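Local coordinates for protein taurocyamine kinase (Schistosoma mansoni, PDB 4WOD) that catalyses the reversible, magnesium-dependent transfer of phosphate between ATP and taurocyamine, using a chain that contains two phosphagen kinase units, at residues T40-T45 / C65-A69; A47-N51 / P62-D66; Y355-A359 / D399-T403; M364-L369 / T408-R414. The protein carries 4 engineered substitutions. All blocks are in the same frame, centred on the assembly; numbering follows the deposited sequence.

Interaction 1. Residues T40-T45 / C65-A69; sequences TSLGGT and CDLNA
Thr40 and Asp66 approach from opposite directions, where an ST turn in 40-45 faces the capping turn that leads into helix 69-72. Both lie in the N-terminal domain of the first kinase unit. Thr40 OG1 donates to Asp66 OD2 at 2.6 Å. It arrives on the syn side, 16° out of the carboxylate plane. The same hydroxyl accepts from Leu42 N at 3.1 Å, which defines the ST turn, and also from Gly44 N. Its torsion (chi1 71°) sets OG1 between the backbone N and the carbonyl carbon, within range of those amides and of the aspartate. The other branch, CG2, lies beside the backbone N; Thr40 CG2 packs on Cys65 SG at 3.6 Å.

The second carboxylate oxygen works within its own segment. Asp66 OD1 accepts from Asn68 N at 2.8 Å through its anti lone pair. The two bonds hold the buried carboxylate at both oxygens and limit its rotation. The Leu42 side chain runs at a slant to that of Asp66, with Leu42 CD1 on Asp66 CB at 3.6 Å. The leucine crosses Asn68 at about a right angle. Gly43 N donates to Thr40 O and closes a type I beta turn from Thr40 to Gly43; Thr40 N in turn donates to Gly44 O. At the outer side, Ser41 OG comes to 2.8 Å from Asn68 OD1, but the angle is too poor for a hydrogen bond.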
loop_
_atom_site.group_PDB
_atom_site.type_symbol
_atom_site.label_atom_id
_atom_site.label_comp_id
_atom_site.label_asym_id
_atom_site.label_seq_id
_atom_site.Cartn_x
_atom_site.Cartn_y
_atom_site.Cartn_z
ATOM N N THR A 40 -29.671 24.025 9.714
ATOM C CA THR A 40 -30.305 22.822 10.254
ATOM C C THR A 40 -31.421 23.206 11.219
ATOM O O THR A 40 -31.623 24.384 11.517
ATOM C CB THR A 40 -29.310 21.930 11.014
ATOM O OG1 THR A 40 -28.960 22.570 12.246
ATOM C CG2 THR A 40 -28.050 21.692 10.168
ATOM N N SER A 41 -32.107 22.211 11.763
ATOM C CA SER A 41 -33.154 22.516 12.728
ATOM C C SER A 41 -32.569 23.012 14.056
ATOM O O SER A 41 -33.278 23.593 14.872
ATOM C CB SER A 41 -34.029 21.285 12.957
ATOM O OG SER A 41 -33.213 20.173 13.281
ATOM N N LEU A 42 -31.276 22.783 14.279
ATOM C CA LEU A 42 -30.621 23.290 15.477
ATOM C C LEU A 42 -29.833 24.552 15.147
ATOM O O LEU A 42 -29.092 25.061 15.990
ATOM C CB LEU A 42 -29.697 22.228 16.097
ATOM C CG LEU A 42 -30.443 21.021 16.683
ATOM C CD1 LEU A 42 -29.473 19.992 17.231
ATOM C CD2 LEU A 42 -31.405 21.470 17.761
ATOM N N GLY A 43 -29.992 25.036 13.912
ATOM C CA GLY A 43 -29.453 26.321 13.500
ATOM C C GLY A 43 -28.044 26.291 12.943
ATOM O O GLY A 43 -27.444 27.342 12.715
ATOM N N GLY A 44 -27.506 25.098 12.739
ATOM C CA GLY A 44 -26.150 24.949 12.231
ATOM C C GLY A 44 -26.048 25.138 10.723
ATOM O O GLY A 44 -27.036 24.984 10.006
ATOM N N THR A 45 -24.845 25.479 10.251
ATOM C CA THR A 45 -24.574 25.690 8.831
ATOM C C THR A 45 -23.507 24.744 8.299
ATOM O O THR A 45 -22.706 24.207 9.079
ATOM C CB THR A 45 -24.090 27.120 8.564
ATOM O OG1 THR A 45 -22.838 27.321 9.225
ATOM C CG2 THR A 45 -25.076 28.095 9.093
ATOM N N CYS A 65 -22.160 20.061 12.334
ATOM C CA CYS A 65 -22.604 21.110 13.239
ATOM C C CYS A 65 -23.592 20.591 14.286
ATOM O O CYS A 65 -23.637 21.086 15.412
ATOM C CB CYS A 65 -23.229 22.252 12.431
ATOM S SG CYS A 65 -24.606 21.805 11.314
ATOM N N ASP A 66 -24.389 19.602 13.898
ATOM C CA ASP A 66 -25.313 18.919 14.804
ATOM C C ASP A 66 -25.817 17.685 14.065
ATOM O O ASP A 66 -25.489 17.492 12.899
ATOM C CB ASP A 66 -26.484 19.820 15.216
ATOM C CG ASP A 66 -27.265 20.348 14.021
ATOM O OD1 ASP A 66 -28.016 19.574 13.390
ATOM O OD2 ASP A 66 -27.144 21.555 13.724
ATOM N N LEU A 67 -26.663 16.896 14.720
ATOM C CA LEU A 67 -27.062 15.593 14.181
ATOM C C LEU A 67 -27.923 15.704 12.923
ATOM O O LEU A 67 -28.005 14.756 12.150
ATOM C CB LEU A 67 -27.793 14.777 15.257
ATOM C CG LEU A 67 -29.102 15.366 15.807
ATOM C CD1 LEU A 67 -30.305 14.835 15.046
ATOM C CD2 LEU A 67 -29.268 15.063 17.290
ATOM N N ASN A 68 -28.544 16.860 12.719
ATOM C CA ASN A 68 -29.386 17.080 11.559
ATOM C C ASN A 68 -28.613 17.500 10.330
ATOM O O ASN A 68 -29.223 17.725 9.264
ATOM C CB ASN A 68 -30.435 18.150 11.842
ATOM C CG ASN A 68 -31.381 17.757 12.931
ATOM O OD1 ASN A 68 -31.334 18.311 14.034
ATOM N ND2 ASN A 68 -32.255 16.796 12.644
ATOM N N ALA A 69 -27.298 17.666 10.482
ATOM C CA ALA A 69 -26.480 18.106 9.362
ATOM C C ALA A 69 -26.541 17.080 8.240
ATOM O O ALA A 69 -26.537 17.436 7.064
ATOM C CB ALA A 69 -25.050 18.339 9.779
#

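Interaction 2. Residues A47-N51 / P62-D66. With ARG (arginine), chain B.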
loop_
_atom_site.group_PDB
_atom_site.type_symbol
_atom_site.label_atom_id
_atom_site.label_comp_id
_atom_site.label_asym_id
_atom_site.label_seq_id
_atom_site.Cartn_x
_atom_site.Cartn_y
_atom_site.Cartn_z
ATOM N N ALA A 47 -20.959 25.662 6.521
ATOM C CA ALA A 47 -19.688 26.321 6.872
ATOM C C ALA A 47 -19.145 25.792 8.209
ATOM O O ALA A 47 -17.952 25.503 8.333
ATOM C CB ALA A 47 -19.857 27.844 6.941
ATOM N N GLN A 48 -20.022 25.645 9.203
ATOM C CA GLN A 48 -19.568 25.131 10.489
ATOM C C GLN A 48 -19.064 23.705 10.367
ATOM O O GLN A 48 -18.095 23.334 11.055
ATOM C CB GLN A 48 -20.684 25.205 11.534
ATOM C CG GLN A 48 -20.984 26.601 11.992
ATOM C CD GLN A 48 -22.188 26.630 12.895
ATOM O OE1 GLN A 48 -23.132 25.858 12.708
ATOM N NE2 GLN A 48 -22.160 27.503 13.889
ATOM N N CYS A 49 -19.710 22.911 9.499
ATOM C CA CYS A 49 -19.276 21.526 9.253
ATOM C C CYS A 49 -17.886 21.406 8.610
ATOM O O CYS A 49 -17.129 20.507 8.954
ATOM C CB CYS A 49 -20.269 20.786 8.349
ATOM S SG CYS A 49 -21.960 20.617 8.951
ATOM N N VAL A 50 -17.579 22.287 7.660
ATOM C CA VAL A 50 -16.355 22.170 6.857
ATOM C C VAL A 50 -15.219 23.080 7.310
ATOM O O VAL A 50 -14.102 23.022 6.775
ATOM C CB VAL A 50 -16.633 22.474 5.351
ATOM C CG1 VAL A 50 -17.606 21.452 4.767
ATOM C CG2 VAL A 50 -17.159 23.903 5.170
ATOM N N ASN A 51 -15.509 23.918 8.291
ATOM C CA ASN A 51 -14.557 24.889 8.802
ATOM C C ASN A 51 -13.196 24.279 9.132
ATOM O O ASN A 51 -12.164 24.804 8.729
ATOM C CB ASN A 51 -15.131 25.566 10.041
ATOM C CG ASN A 51 -14.306 26.754 10.477
ATOM O OD1 ASN A 51 -14.284 27.783 9.804
ATOM N ND2 ASN A 51 -13.622 26.618 11.593
ATOM N N PRO A 62 -15.252 16.120 6.740
ATOM C CA PRO A 62 -15.840 17.251 7.466
ATOM C C PRO A 62 -16.240 16.797 8.867
ATOM O O PRO A 62 -16.004 15.634 9.229
ATOM C CB PRO A 62 -17.086 17.604 6.645
ATOM C CG PRO A 62 -17.469 16.260 5.959
ATOM C CD PRO A 62 -16.119 15.619 5.657
ATOM N N ARG A 63 -16.873 17.672 9.631
ATOM C CA ARG A 63 -17.558 17.200 10.825
ATOM C C ARG A 63 -19.009 17.619 10.690
ATOM O O ARG A 63 -19.449 17.963 9.598
ATOM C CB ARG A 63 -16.888 17.739 12.101
ATOM C CG ARG A 63 -15.391 17.327 12.237
ATOM C CD ARG A 63 -15.209 15.793 12.479
ATOM N NE ARG A 63 -13.819 15.381 12.744
ATOM C CZ ARG A 63 -12.911 15.113 11.813
ATOM N NH1 ARG A 63 -13.207 15.222 10.519
ATOM N NH2 ARG A 63 -11.685 14.733 12.172
ATOM N N SER A 64 -19.770 17.585 11.773
ATOM C CA SER A 64 -21.169 17.975 11.671
ATOM C C SER A 64 -21.512 18.979 12.751
ATOM O O SER A 64 -21.186 18.779 13.918
ATOM C CB SER A 64 -22.089 16.748 11.745
ATOM O OG SER A 64 -21.714 15.885 12.799
ATOM N N CYS A 65 -22.160 20.061 12.334
ATOM C CA CYS A 65 -22.604 21.110 13.239
ATOM C C CYS A 65 -23.592 20.591 14.286
ATOM O O CYS A 65 -23.637 21.086 15.412
ATOM C CB CYS A 65 -23.229 22.252 12.431
ATOM S SG CYS A 65 -24.606 21.805 11.314
ATOM N N ASP A 66 -24.389 19.602 13.898
ATOM C CA ASP A 66 -25.313 18.919 14.804
ATOM C C ASP A 66 -25.817 17.685 14.065
ATOM O O ASP A 66 -25.489 17.492 12.899
ATOM C CB ASP A 66 -26.484 19.820 15.216
ATOM C CG ASP A 66 -27.265 20.348 14.021
ATOM O OD1 ASP A 66 -28.016 19.574 13.390
ATOM O OD2 ASP A 66 -27.144 21.555 13.724
HETATM N N ARG B . -10.913 10.261 8.912
HETATM C CA ARG B . -11.040 11.450 9.708
HETATM C C ARG B . -10.400 12.721 9.182
HETATM O O ARG B . -9.211 12.708 8.779
HETATM C CB ARG B . -10.628 11.190 11.111
HETATM C CG ARG B . -11.717 10.559 11.910
HETATM C CD ARG B . -12.134 11.569 12.916
HETATM N NE ARG B . -13.175 11.038 13.744
HETATM C CZ ARG B . -13.156 11.108 15.045
HETATM N NH1 ARG B . -14.135 10.611 15.741
HETATM N NH2 ARG B . -12.135 11.656 15.642
HETATM O OXT ARG B . -11.224 13.646 9.207
#
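The guanidinium of Arg63 carries the CD atom of the bound arginine over one face, 3.3 Å from Arg63 NH2. At its edge, Arg63 NH1 donates to Pro62 O at 3.1 Å, close to the guanidinium plane. It reaches that oxygen from above the carbonyl plane. The ligand carboxylate is also met: Arg63 NH1 donates to OXT of the bound arginine at 2.9 Å, and NH2 adds a weak bond to the same oxygen. A bend at chi2 (-68°) turns the Arg63 chain toward the pocket.

The backbone behind it is tied to helix 46-55. Arg63 N donates to Cys49 O at 2.9 Å, almost straight at 173°. Two residues on, Cys65 N donates to Cys49 SG at 3.4 Å. Cys49 SG and Cys65 SG lie 3.7 Å apart, in contact but not in a disulfide. Pro62 CB rests against Cys49 O. Leu60 N and Leu61 N also bind the ligand, and Glu222 OE1 does so too.

These bonds anchor to the helix the loop that presents Arg63. The positive charge of Arg63 would favour the negative end of a substrate, consistent with a similar role toward the sulfonate of taurocyamine.

Interaction 3. Residues Y355-A359 / D399-T403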
loop_
_atom_site.group_PDB
_atom_site.type_symbol
_atom_site.label_atom_id
_atom_site.label_comp_id
_atom_site.label_asym_id
_atom_site.label_seq_id
_atom_site.Cartn_x
_atom_site.Cartn_y
_atom_site.Cartn_z
ATOM N N TYR A 355 8.779 -19.810 10.547
ATOM C CA TYR A 355 9.339 -20.115 9.222
ATOM C C TYR A 355 10.669 -19.398 8.988
ATOM O O TYR A 355 11.481 -19.858 8.188
ATOM C CB TYR A 355 8.353 -19.738 8.115
ATOM C CG TYR A 355 8.537 -20.493 6.816
ATOM C CD1 TYR A 355 8.236 -21.847 6.737
ATOM C CD2 TYR A 355 8.979 -19.849 5.665
ATOM C CE1 TYR A 355 8.389 -22.538 5.574
ATOM C CE2 TYR A 355 9.131 -20.542 4.477
ATOM C CZ TYR A 355 8.835 -21.892 4.443
ATOM O OH TYR A 355 8.962 -22.607 3.281
ATOM N N ASN A 356 10.918 -18.314 9.722
ATOM C CA ASN A 356 12.101 -17.487 9.463
ATOM C C ASN A 356 13.127 -17.549 10.581
ATOM O O ASN A 356 14.056 -16.752 10.621
ATOM C CB ASN A 356 11.690 -16.036 9.203
ATOM C CG ASN A 356 10.877 -15.890 7.915
ATOM O OD1 ASN A 356 11.431 -15.813 6.818
ATOM N ND2 ASN A 356 9.562 -15.883 8.045
ATOM N N LYS A 357 12.955 -18.513 11.479
ATOM C CA LYS A 357 13.929 -18.766 12.538
ATOM C C LYS A 357 15.275 -19.045 11.864
ATOM O O LYS A 357 15.354 -19.872 10.965
ATOM C CB LYS A 357 13.503 -19.968 13.392
ATOM C CG LYS A 357 13.376 -19.705 14.871
ATOM C CD LYS A 357 13.326 -21.021 15.673
ATOM C CE LYS A 357 14.750 -21.502 16.015
ATOM N NZ LYS A 357 14.822 -22.739 16.887
ATOM N N GLY A 358 16.318 -18.341 12.251
ATOM C CA GLY A 358 17.626 -18.668 11.725
ATOM C C GLY A 358 18.026 -17.921 10.477
ATOM O O GLY A 358 19.198 -17.989 10.067
ATOM N N ALA A 359 17.089 -17.172 9.894
ATOM C CA ALA A 359 17.357 -16.507 8.616
ATOM C C ALA A 359 18.227 -15.253 8.808
ATOM O O ALA A 359 18.214 -14.642 9.878
ATOM C CB ALA A 359 16.047 -16.157 7.917
ATOM N N ASP A 399 10.181 -27.180 0.508
ATOM C CA ASP A 399 9.696 -26.525 1.722
ATOM C C ASP A 399 10.783 -26.529 2.806
ATOM O O ASP A 399 11.300 -27.571 3.166
ATOM C CB ASP A 399 8.434 -27.229 2.235
ATOM C CG ASP A 399 7.540 -26.319 3.061
ATOM O OD1 ASP A 399 7.930 -25.169 3.362
ATOM O OD2 ASP A 399 6.434 -26.763 3.424
ATOM N N GLY A 400 11.152 -25.372 3.322
ATOM C CA GLY A 400 12.166 -25.361 4.359
ATOM C C GLY A 400 13.602 -25.438 3.859
ATOM O O GLY A 400 14.546 -25.537 4.652
ATOM N N LYS A 401 13.782 -25.385 2.545
ATOM C CA LYS A 401 15.126 -25.293 1.988
ATOM C C LYS A 401 15.501 -23.824 1.768
ATOM O O LYS A 401 14.659 -23.008 1.377
ATOM C CB LYS A 401 15.225 -26.086 0.677
ATOM C CG LYS A 401 16.619 -26.061 0.064
ATOM C CD LYS A 401 17.067 -27.438 -0.417
ATOM C CE LYS A 401 18.516 -27.728 -0.008
ATOM N NZ LYS A 401 19.402 -26.538 -0.172
ATOM N N ARG A 402 16.762 -23.490 2.030
ATOM C CA ARG A 402 17.271 -22.144 1.756
ATOM C C ARG A 402 18.547 -22.233 0.942
ATOM O O ARG A 402 19.291 -23.218 1.049
ATOM C CB ARG A 402 17.547 -21.371 3.047
ATOM C CG ARG A 402 16.326 -21.161 3.942
ATOM C CD ARG A 402 16.332 -19.769 4.597
ATOM N NE ARG A 402 15.058 -19.522 5.271
ATOM C CZ ARG A 402 14.469 -18.337 5.359
ATOM N NH1 ARG A 402 15.046 -17.251 4.833
ATOM N NH2 ARG A 402 13.300 -18.234 5.996
ATOM N N THR A 403 18.806 -21.204 0.134
ATOM C CA THR A 403 20.131 -21.073 -0.465
ATOM C C THR A 403 21.131 -20.724 0.621
ATOM O O THR A 403 20.761 -20.441 1.764
ATOM C CB THR A 403 20.176 -19.991 -1.552
ATOM O OG1 THR A 403 19.873 -18.718 -0.965
ATOM C CG2 THR A 403 19.182 -20.295 -2.638
HETATM O O HOH W 1 13.930 -21.350 6.480
HETATM O O HOH W 2 13.892 -14.783 5.384
#
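Asn356 OD1 is gripped by Arg402 NH2 at 3.2 Å and by a water at 3.0 Å. The arginine nitrogen stands above the amide, 50° out of the carbonyl plane, while the oxygen lies in the plane of the guanidinium. The same water accepts from Arg402 NH1 at 2.8 Å, so it bridges the two side chains. Arg402 NH2 also donates to Tyr355 O at 3.3 Å. One nitrogen therefore holds two consecutive residues. NH1 is bound in addition by Gly406 O, which helps fix the rotation of the guanidinium. Asn356 ND2 turns the other way, to Leu352 O and Val366 O. Ala359 CB lies over one face of the guanidinium, offset toward its rim and 3.4 Å from Arg402 NH1.

The contact joins the two repeats of the chain. Residues 355-359 leave helix 331-355 through a type II beta turn from Asn356 to Ala359. Gly358, with positive phi, occupies the third position of that turn. Residues 399-403 follow helix 392-398 in the second repeat, and the contact lies at the surface.

A separate bond lies at the hydroxyl end of Tyr355. The Tyr355 ring is placed anti to the backbone N (Tyr355 chi1 -156°), which carries the hydroxyl across to Asp399. Tyr355 OH donates to Asp399 OD1 at 2.8 Å, meeting that oxygen nearly end-on. The carboxylate oxygen lies at the ring edge, and the ring and carboxylate planes are 47° apart. Tyr355 OH also has a weak hydrogen bond with Leu369 N.

Interaction 4. Residues M364-L369 / T408-R414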
loop_
_atom_site.group_PDB
_atom_site.type_symbol
_atom_site.label_atom_id
_atom_site.label_comp_id
_atom_site.label_asym_id
_atom_site.label_seq_id
_atom_site.Cartn_x
_atom_site.Cartn_y
_atom_site.Cartn_z
ATOM N N MET A 364 14.634 -10.206 3.802
ATOM C CA MET A 364 13.172 -10.191 3.868
ATOM C C MET A 364 12.591 -11.477 4.470
ATOM O O MET A 364 12.927 -12.568 4.033
ATOM C CB MET A 364 12.606 -9.982 2.472
ATOM C CG MET A 364 11.092 -9.832 2.404
ATOM S SD MET A 364 10.515 -10.006 0.692
ATOM C CE MET A 364 8.738 -10.000 0.948
ATOM N N PRO A 365 11.722 -11.351 5.489
ATOM C CA PRO A 365 11.056 -12.561 5.984
ATOM C C PRO A 365 9.925 -12.973 5.030
ATOM O O PRO A 365 9.429 -12.134 4.283
ATOM C CB PRO A 365 10.531 -12.131 7.361
ATOM C CG PRO A 365 10.344 -10.674 7.250
ATOM C CD PRO A 365 11.409 -10.170 6.305
ATOM N N VAL A 366 9.543 -14.246 5.021
ATOM C CA VAL A 366 8.529 -14.692 4.092
ATOM C C VAL A 366 7.570 -15.653 4.777
ATOM O O VAL A 366 7.968 -16.395 5.680
ATOM C CB VAL A 366 9.159 -15.359 2.839
ATOM C CG1 VAL A 366 9.862 -16.679 3.211
ATOM C CG2 VAL A 366 8.111 -15.543 1.716
ATOM N N GLU A 367 6.310 -15.625 4.351
ATOM C CA GLU A 367 5.305 -16.573 4.842
ATOM C C GLU A 367 5.706 -18.012 4.467
ATOM O O GLU A 367 6.450 -18.227 3.492
ATOM C CB GLU A 367 3.931 -16.234 4.263
ATOM C CG GLU A 367 3.406 -14.818 4.579
ATOM C CD GLU A 367 3.749 -13.765 3.515
ATOM O OE1 GLU A 367 4.847 -13.822 2.920
ATOM O OE2 GLU A 367 2.910 -12.872 3.274
ATOM N N PRO A 368 5.221 -19.003 5.236
ATOM C CA PRO A 368 5.451 -20.399 4.847
ATOM C C PRO A 368 5.055 -20.677 3.392
ATOM O O PRO A 368 4.043 -20.153 2.907
ATOM C CB PRO A 368 4.555 -21.178 5.814
ATOM C CG PRO A 368 4.572 -20.345 7.063
ATOM C CD PRO A 368 4.523 -18.905 6.531
ATOM N N LEU A 369 5.876 -21.466 2.706
ATOM C CA LEU A 369 5.609 -21.861 1.329
ATOM C C LEU A 369 4.179 -22.384 1.125
ATOM O O LEU A 369 3.510 -22.009 0.164
ATOM C CB LEU A 369 6.614 -22.917 0.890
ATOM C CG LEU A 369 6.413 -23.507 -0.502
ATOM C CD1 LEU A 369 6.356 -22.388 -1.580
ATOM C CD2 LEU A 369 7.517 -24.511 -0.789
ATOM N N THR A 408 14.509 -18.470 -0.405
ATOM C CA THR A 408 13.584 -19.600 -0.362
ATOM C C THR A 408 12.673 -19.620 -1.577
ATOM O O THR A 408 12.553 -18.614 -2.294
ATOM C CB THR A 408 12.706 -19.561 0.903
ATOM O OG1 THR A 408 11.820 -18.430 0.840
ATOM C CG2 THR A 408 13.573 -19.474 2.159
ATOM N N LEU A 409 12.028 -20.769 -1.799
ATOM C CA LEU A 409 11.057 -20.923 -2.874
ATOM C C LEU A 409 9.845 -20.054 -2.570
ATOM O O LEU A 409 9.199 -19.507 -3.480
ATOM C CB LEU A 409 10.644 -22.398 -3.033
ATOM C CG LEU A 409 9.604 -22.750 -4.107
ATOM C CD1 LEU A 409 10.093 -22.425 -5.517
ATOM C CD2 LEU A 409 9.233 -24.224 -4.011
ATOM N N ALA A 410 9.550 -19.930 -1.277
ATOM C CA ALA A 410 8.449 -19.098 -0.832
ATOM C C ALA A 410 8.703 -17.649 -1.229
ATOM O O ALA A 410 7.808 -16.969 -1.733
ATOM C CB ALA A 410 8.270 -19.220 0.646
ATOM N N HIS A 411 9.943 -17.194 -1.029
ATOM C CA HIS A 411 10.331 -15.855 -1.460
ATOM C C HIS A 411 9.970 -15.598 -2.916
ATOM O O HIS A 411 9.472 -14.522 -3.265
ATOM C CB HIS A 411 11.847 -15.637 -1.283
ATOM C CG HIS A 411 12.241 -15.212 0.092
ATOM N ND1 HIS A 411 13.047 -15.981 0.907
ATOM C CD2 HIS A 411 11.938 -14.101 0.801
ATOM C CE1 HIS A 411 13.238 -15.351 2.050
ATOM N NE2 HIS A 411 12.569 -14.211 2.013
ATOM N N MET A 412 10.233 -16.581 -3.773
ATOM C CA MET A 412 10.184 -16.307 -5.202
ATOM C C MET A 412 8.769 -16.440 -5.788
ATOM O O MET A 412 8.476 -15.839 -6.813
ATOM C CB MET A 412 11.197 -17.194 -5.956
ATOM C CG MET A 412 10.792 -18.630 -6.249
ATOM S SD MET A 412 12.053 -19.473 -7.295
ATOM C CE MET A 412 13.523 -18.924 -6.462
ATOM N N ILE A 413 7.870 -17.155 -5.121
ATOM C CA ILE A 413 6.488 -17.191 -5.609
ATOM C C ILE A 413 5.594 -16.111 -4.969
ATOM O O ILE A 413 4.451 -15.919 -5.400
ATOM C CB ILE A 413 5.820 -18.578 -5.375
ATOM C CG1 ILE A 413 5.580 -18.811 -3.882
ATOM C CG2 ILE A 413 6.645 -19.712 -6.027
ATOM C CD1 ILE A 413 4.505 -19.850 -3.600
ATOM N N ARG A 414 6.119 -15.384 -3.985
ATOM C CA ARG A 414 5.323 -14.414 -3.230
ATOM C C ARG A 414 4.644 -13.371 -4.127
ATOM O O ARG A 414 3.456 -13.048 -3.926
ATOM C CB ARG A 414 6.177 -13.701 -2.178
ATOM C CG ARG A 414 5.342 -12.983 -1.139
ATOM C CD ARG A 414 6.176 -12.256 -0.070
ATOM N NE ARG A 414 5.324 -11.810 1.037
ATOM C CZ ARG A 414 4.642 -10.663 1.042
ATOM N NH1 ARG A 414 4.716 -9.826 0.008
ATOM N NH2 ARG A 414 3.877 -10.351 2.079
#
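The capping box at the start of helix 409-418 faces segment 364-369 through its two residues, Thr408 and His411. Thr408 OG1 accepts from His411 N at 2.9 Å. Val366 lies on both residues, with CG1 over the centre of the His411 ring at 3.8 Å, a CH-pi contact 10° off the ring normal. The ring is held at its edge from two sides. His411 NE2 donates to Met364 O at 2.6 Å, and His411 ND1 accepts from Thr408 N at 3.2 Å. Both partners lie close to the ring plane, which should fix its rotation.

Further along the helix, Arg414 grips Glu367 side-on in a salt bridge. Arg414 NE meets Glu367 OE1 at 2.8 Å on its syn lone pair, and Arg414 NH2 meets Glu367 OE2 at 3.0 Å. The carboxylate and the guanidinium lie almost flat to each other, with 27° between their planes. A bend at chi2 (93°) brings the glutamate end to the arginine. Both buried charged groups have further polar partners: Tyr418 OH for Glu367 OE2, Asn292 OD1 for Arg414 NH2 and Asp557 O for Arg414 NH1.

At the other end of the segment, Leu369 packs on the helix. Leu369 CD2 touches Leu409 CD2 at 3.7 Å, and Leu369 CD1 touches Ile413 CD1 at 3.7 Å. Leu372 of helix 369-376 packs on Val366 and Ala410, helix 331-355 lies against Glu367 and Pro368, and Tyr439 of helix 437-448 touches Leu409 and Ile413.

Overall arrangement
The four contacts form two pairs on opposite sides of the chain's centre. Interactions 1 and 2 belong to the first repeat and share Cys65 and Asp66. Interaction 2 is buried and ties a ligand-binding loop to helix 46-55; interaction 1, partly buried, braces the next part of that loop through a carboxylate. Interactions 3 and 4 lie where the repeats join. Interaction 3 is a surface contact of hydrogen bonds and a bridging water. Interaction 4 is buried and combines a salt bridge and a histidine-to-carbonyl bond with apolar packing. Asn356 and Val366 link these two directly. The centres of interactions 1 and 3 are about 60 Å apart.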